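Local coordinates for sulfate adenylyltransferase (Allochromatium vinosum, PDB 4DNX), which catalyses the transfer of the adenylyl group of ATP to sulfate, giving adenosine 5'-phosphosulfate and diphosphate, at residues Arg206-Val219 with Phe328-Val342. Sequence-based numbering, arbitrary orientation.
Sequences RAHEELCKMAMEAV and FRADNTAYSKKLGRV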
loop_
_atom_site.group_PDB
_atom_site.type_symbol
_atom_site.label_atom_id
_atom_site.label_comp_id
_atom_site.label_asym_id
_atom_site.label_seq_id
_atom_site.Cartn_x
_atom_site.Cartn_y
_atom_site.Cartn_z
ATOM N N ARG A 206 17.374 -16.231 13.198
ATOM C CA ARG A 206 17.508 -17.473 12.444
ATOM C C ARG A 206 16.481 -18.525 12.789
ATOM O O ARG A 206 16.101 -19.329 11.917
ATOM C CB ARG A 206 18.941 -18.018 12.512
ATOM C CG ARG A 206 19.574 -17.857 11.169
ATOM C CD ARG A 206 20.934 -18.518 11.098
ATOM N NE ARG A 206 20.773 -19.939 10.808
ATOM C CZ ARG A 206 21.787 -20.788 10.666
ATOM N NH1 ARG A 206 23.035 -20.363 10.803
ATOM N NH2 ARG A 206 21.554 -22.069 10.409
ATOM N N ALA A 207 16.021 -18.537 14.042
ATOM C CA ALA A 207 15.038 -19.551 14.467
ATOM C C ALA A 207 13.720 -19.384 13.716
ATOM O O ALA A 207 13.123 -20.372 13.263
ATOM C CB ALA A 207 14.812 -19.467 15.976
ATOM N N HIS A 208 13.270 -18.137 13.604
ATOM C CA HIS A 208 11.976 -17.855 12.955
ATOM C C HIS A 208 12.109 -17.953 11.470
ATOM O O HIS A 208 11.189 -18.426 10.799
ATOM C CB HIS A 208 11.433 -16.490 13.387
ATOM C CG HIS A 208 10.829 -16.524 14.758
ATOM N ND1 HIS A 208 10.666 -15.401 15.537
ATOM C CD2 HIS A 208 10.361 -17.564 15.494
ATOM C CE1 HIS A 208 10.139 -15.746 16.701
ATOM N NE2 HIS A 208 9.940 -17.053 16.699
ATOM N N GLU A 209 13.283 -17.567 10.960
ATOM C CA GLU A 209 13.573 -17.666 9.526
ATOM C C GLU A 209 13.508 -19.137 9.099
ATOM O O GLU A 209 12.855 -19.499 8.088
ATOM C CB GLU A 209 14.978 -17.111 9.268
ATOM C CG GLU A 209 15.510 -17.374 7.879
ATOM C CD GLU A 209 17.007 -17.093 7.730
ATOM O OE1 GLU A 209 17.612 -16.245 8.480
ATOM O OE2 GLU A 209 17.595 -17.744 6.846
ATOM N N GLU A 210 14.181 -19.978 9.876
ATOM C CA GLU A 210 14.234 -21.401 9.572
ATOM C C GLU A 210 12.884 -22.087 9.791
ATOM O O GLU A 210 12.566 -23.045 9.107
ATOM C CB GLU A 210 15.357 -22.076 10.383
ATOM C CG GLU A 210 16.778 -21.540 10.034
ATOM C CD GLU A 210 17.195 -21.791 8.588
ATOM O OE1 GLU A 210 18.063 -21.021 8.107
ATOM O OE2 GLU A 210 16.678 -22.749 7.945
ATOM N N LEU A 211 12.070 -21.591 10.732
ATOM C CA LEU A 211 10.744 -22.138 10.923
ATOM C C LEU A 211 9.898 -21.922 9.681
ATOM O O LEU A 211 9.212 -22.852 9.252
ATOM C CB LEU A 211 10.047 -21.455 12.086
ATOM C CG LEU A 211 8.700 -22.041 12.467
ATOM C CD1 LEU A 211 8.879 -23.511 12.869
ATOM C CD2 LEU A 211 8.186 -21.215 13.622
ATOM N N CYS A 212 9.982 -20.720 9.102
ATOM C CA CYS A 212 9.270 -20.433 7.828
ATOM C C CYS A 212 9.748 -21.380 6.732
ATOM O O CYS A 212 8.922 -21.947 6.000
ATOM C CB CYS A 212 9.470 -18.983 7.396
ATOM S SG CYS A 212 8.530 -17.839 8.420
ATOM N N LYS A 213 11.063 -21.590 6.648
ATOM C CA LYS A 213 11.637 -22.484 5.609
ATOM C C LYS A 213 11.237 -23.937 5.796
ATOM O O LYS A 213 10.913 -24.620 4.793
ATOM C CB LYS A 213 13.170 -22.318 5.563
ATOM C CG LYS A 213 13.544 -20.957 5.000
ATOM C CD LYS A 213 15.063 -20.721 5.053
ATOM C CE LYS A 213 15.464 -19.480 4.320
ATOM N NZ LYS A 213 16.963 -19.326 4.574
ATOM N N MET A 214 11.253 -24.414 7.054
ATOM C CA MET A 214 10.740 -25.781 7.390
ATOM C C MET A 214 9.293 -25.969 6.966
ATOM O O MET A 214 8.938 -27.004 6.376
ATOM C CB MET A 214 10.834 -26.045 8.909
ATOM C CG MET A 214 12.220 -26.351 9.354
ATOM S SD MET A 214 12.152 -26.597 11.171
ATOM C CE MET A 214 13.178 -25.244 11.725
ATOM N N ALA A 215 8.463 -24.975 7.273
ATOM C CA ALA A 215 7.047 -25.034 6.897
ATOM C C ALA A 215 6.913 -25.074 5.364
ATOM O O ALA A 215 6.169 -25.933 4.816
ATOM C CB ALA A 215 6.245 -23.880 7.491
ATOM N N MET A 216 7.654 -24.195 4.681
ATOM C CA MET A 216 7.610 -24.157 3.225
ATOM C C MET A 216 8.025 -25.493 2.608
ATOM O O MET A 216 7.368 -25.958 1.667
ATOM C CB MET A 216 8.457 -23.019 2.669
ATOM C CG MET A 216 7.961 -21.644 3.124
ATOM S SD MET A 216 9.228 -20.364 2.904
ATOM C CE MET A 216 8.955 -20.154 1.176
ATOM N N GLU A 217 9.088 -26.124 3.128
ATOM C CA GLU A 217 9.548 -27.411 2.564
ATOM C C GLU A 217 8.526 -28.503 2.849
ATOM O O GLU A 217 8.270 -29.376 2.006
ATOM C CB GLU A 217 10.911 -27.804 3.140
ATOM C CG GLU A 217 11.507 -29.083 2.507
ATOM C CD GLU A 217 12.830 -29.525 3.137
ATOM O OE1 GLU A 217 13.678 -28.646 3.424
ATOM O OE2 GLU A 217 13.029 -30.757 3.329
ATOM N N ALA A 218 7.899 -28.441 4.023
ATOM C CA ALA A 218 6.998 -29.530 4.455
ATOM C C ALA A 218 5.734 -29.604 3.602
ATOM O O ALA A 218 5.216 -30.690 3.333
ATOM C CB ALA A 218 6.635 -29.375 5.941
ATOM N N VAL A 219 5.227 -28.446 3.201
ATOM C CA VAL A 219 3.950 -28.370 2.492
ATOM C C VAL A 219 4.142 -28.051 1.006
ATOM O O VAL A 219 3.150 -27.847 0.280
ATOM C CB VAL A 219 2.974 -27.366 3.184
ATOM C CG1 VAL A 219 2.983 -27.571 4.710
ATOM C CG2 VAL A 219 3.318 -25.898 2.828
ATOM N N PHE A 328 0.191 -25.544 9.927
ATOM C CA PHE A 328 1.490 -26.142 10.132
ATOM C C PHE A 328 1.795 -26.031 11.630
ATOM O O PHE A 328 1.881 -24.915 12.155
ATOM C CB PHE A 328 2.592 -25.408 9.357
ATOM C CG PHE A 328 3.965 -26.032 9.584
ATOM C CD1 PHE A 328 4.835 -25.531 10.542
ATOM C CD2 PHE A 328 4.327 -27.163 8.867
ATOM C CE1 PHE A 328 6.108 -26.165 10.760
ATOM C CE2 PHE A 328 5.590 -27.782 9.073
ATOM C CZ PHE A 328 6.456 -27.272 10.023
ATOM N N ARG A 329 1.929 -27.175 12.291
ATOM C CA ARG A 329 2.068 -27.203 13.752
ATOM C C ARG A 329 3.546 -27.115 14.100
ATOM O O ARG A 329 4.292 -28.075 13.887
ATOM C CB ARG A 329 1.455 -28.491 14.315
ATOM C CG ARG A 329 -0.052 -28.507 14.233
ATOM C CD ARG A 329 -0.644 -29.848 14.728
ATOM N NE ARG A 329 -2.106 -29.748 14.745
ATOM C CZ ARG A 329 -2.914 -30.580 15.400
ATOM N NH1 ARG A 329 -2.422 -31.607 16.082
ATOM N NH2 ARG A 329 -4.222 -30.392 15.349
ATOM N N ALA A 330 3.948 -25.950 14.593
ATOM C CA ALA A 330 5.338 -25.695 14.985
ATOM C C ALA A 330 5.586 -25.998 16.467
ATOM O O ALA A 330 4.653 -26.222 17.250
ATOM C CB ALA A 330 5.701 -24.255 14.668
ATOM N N ASP A 331 6.864 -26.030 16.844
ATOM C CA ASP A 331 7.283 -26.261 18.230
ATOM C C ASP A 331 8.663 -25.608 18.379
ATOM O O ASP A 331 9.202 -25.053 17.397
ATOM C CB ASP A 331 7.321 -27.763 18.513
ATOM C CG ASP A 331 7.262 -28.101 20.000
ATOM O OD1 ASP A 331 7.542 -27.230 20.842
ATOM O OD2 ASP A 331 6.956 -29.270 20.319
ATOM N N ASN A 332 9.220 -25.659 19.591
ATOM C CA ASN A 332 10.519 -25.047 19.900
ATOM C C ASN A 332 11.617 -25.542 18.954
ATOM O O ASN A 332 11.658 -26.728 18.597
ATOM C CB ASN A 332 10.949 -25.389 21.327
ATOM C CG ASN A 332 10.017 -24.801 22.404
ATOM O OD1 ASN A 332 9.516 -23.684 22.282
ATOM N ND2 ASN A 332 9.831 -25.556 23.480
ATOM N N THR A 333 12.494 -24.626 18.566
ATOM C CA THR A 333 13.658 -24.962 17.714
ATOM C C THR A 333 14.956 -24.849 18.496
ATOM O O THR A 333 15.011 -24.261 19.586
ATOM C CB THR A 333 13.809 -24.000 16.508
ATOM O OG1 THR A 333 14.034 -22.659 16.982
ATOM C CG2 THR A 333 12.600 -24.009 15.583
ATOM N N ALA A 334 16.020 -25.425 17.939
ATOM C CA ALA A 334 17.368 -25.325 18.495
ATOM C C ALA A 334 18.308 -25.547 17.310
ATOM O O ALA A 334 17.871 -26.007 16.261
ATOM C CB ALA A 334 17.616 -26.384 19.549
ATOM N N TYR A 335 19.576 -25.193 17.476
ATOM C CA TYR A 335 20.565 -25.455 16.467
ATOM C C TYR A 335 21.103 -26.836 16.776
ATOM O O TYR A 335 21.570 -27.097 17.886
ATOM C CB TYR A 335 21.728 -24.449 16.553
ATOM C CG TYR A 335 22.818 -24.685 15.524
ATOM C CD1 TYR A 335 22.681 -24.199 14.221
ATOM C CD2 TYR A 335 23.982 -25.383 15.858
ATOM C CE1 TYR A 335 23.687 -24.404 13.263
ATOM C CE2 TYR A 335 24.978 -25.603 14.909
ATOM C CZ TYR A 335 24.808 -25.102 13.613
ATOM O OH TYR A 335 25.824 -25.316 12.698
ATOM N N SER A 336 21.027 -27.724 15.785
ATOM C CA SER A 336 21.616 -29.055 15.892
ATOM C C SER A 336 23.083 -29.027 15.484
ATOM O O SER A 336 23.398 -28.685 14.335
ATOM C CB SER A 336 20.917 -30.049 14.948
ATOM O OG SER A 336 21.666 -31.265 14.920
ATOM N N LYS A 337 23.960 -29.414 16.407
ATOM C CA LYS A 337 25.376 -29.498 16.122
ATOM C C LYS A 337 25.619 -30.631 15.135
ATOM O O LYS A 337 26.534 -30.551 14.302
ATOM C CB LYS A 337 26.151 -29.819 17.395
ATOM C CG LYS A 337 26.190 -28.670 18.390
ATOM C CD LYS A 337 27.153 -29.008 19.500
ATOM C CE LYS A 337 26.500 -28.781 20.841
ATOM N NZ LYS A 337 27.429 -29.199 21.907
ATOM N N LYS A 338 24.822 -31.698 15.251
ATOM C CA LYS A 338 24.999 -32.879 14.397
ATOM C C LYS A 338 24.623 -32.584 12.945
ATOM O O LYS A 338 25.289 -33.069 12.027
ATOM C CB LYS A 338 24.178 -34.061 14.900
ATOM C CG LYS A 338 24.762 -34.772 16.096
ATOM C CD LYS A 338 23.810 -35.875 16.570
ATOM C CE LYS A 338 24.549 -37.153 16.850
ATOM N NZ LYS A 338 24.183 -37.715 18.177
ATOM N N LEU A 339 23.564 -31.800 12.744
ATOM C CA LEU A 339 23.057 -31.512 11.394
ATOM C C LEU A 339 23.557 -30.192 10.807
ATOM O O LEU A 339 23.442 -29.964 9.592
ATOM C CB LEU A 339 21.513 -31.558 11.362
ATOM C CG LEU A 339 20.880 -32.861 11.904
ATOM C CD1 LEU A 339 19.363 -32.692 12.052
ATOM C CD2 LEU A 339 21.255 -34.100 11.067
ATOM N N GLY A 340 24.071 -29.309 11.665
ATOM C CA GLY A 340 24.525 -27.981 11.228
ATOM C C GLY A 340 23.432 -27.057 10.754
ATOM O O GLY A 340 23.619 -26.271 9.824
ATOM N N ARG A 341 22.280 -27.104 11.420
ATOM C CA ARG A 341 21.204 -26.237 11.086
ATOM C C ARG A 341 20.189 -26.232 12.207
ATOM O O ARG A 341 20.224 -27.081 13.103
ATOM C CB ARG A 341 20.521 -26.674 9.786
ATOM C CG ARG A 341 19.954 -28.076 9.807
ATOM C CD ARG A 341 19.303 -28.289 8.446
ATOM N NE ARG A 341 18.063 -29.038 8.547
ATOM C CZ ARG A 341 17.994 -30.362 8.496
ATOM N NH1 ARG A 341 19.095 -31.080 8.336
ATOM N NH2 ARG A 341 16.815 -30.961 8.600
ATOM N N VAL A 342 19.295 -25.262 12.106
ATOM C CA VAL A 342 18.204 -25.093 13.037
ATOM C C VAL A 342 17.116 -26.127 12.727
ATOM O O VAL A 342 16.746 -26.317 11.562
ATOM C CB VAL A 342 17.700 -23.663 12.975
ATOM C CG1 VAL A 342 16.472 -23.507 13.855
ATOM C CG2 VAL A 342 18.819 -22.710 13.436
#
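Ala215 sets its methyl over the face of the Phe328 ring. Ala215 CB lies 3.8 Å from the ring centroid of Phe328 and 13° off the normal, a CH-pi contact. The ring reaches this place because CG of Phe328 stands anti to the backbone N (chi1 179°). One turn on, Ala218 CB comes obliquely to Phe328 CE2 at 3.7 Å, and Val219 CG1 touches more loosely at CD2. Leu211 CD1 approaches the same ring at its edge, near the ring plane. That methyl packs more closely on Ala330, with Leu211 CD1 3.7 Å from Ala330 CB.

Further toward the start of the helix the packing passes to Val342 and Thr333. Val342 CB meets Glu210 CG at 3.7 Å, so the aliphatic part of the glutamate does the touching. Met214 bends at its last torsion, and Met214 CE ends 3.7 Å from the carbonyl O of Val342 and 4.1 Å from Thr333 CG2. The hydroxyl branch of Thr333 meets the helix too: Thr333 OG1 lies 3.4 Å from Ala207 CB.

No hydrogen bond joins the two segments. The Arg206 guanidinium lies against segment 328-342, with NH2 at the edge of the Tyr335 ring and near Val342 CG2. Its NH1 is hydrogen-bonded to the carbonyl of Pro376, and its salt bridge to Glu210 is long.

The axes of helix 206-219 and strand 333-336 lie nearly at right angles, 8.9 Å apart at closest approach. The helix packs on the parallel sheet of the Rossmann-like fold and also touches a small antiparallel sheet beside it. Leu211, Ala215 and Val219 rest on strand 291-294 of the parallel sheet, one of whose edge strands, 326-329, carries Phe328. Arg206, Ala207, Glu210 and Met214 meet the antiparallel sheet, and Met344 of strand 341-344 touches Met214, Thr333 and Phe328.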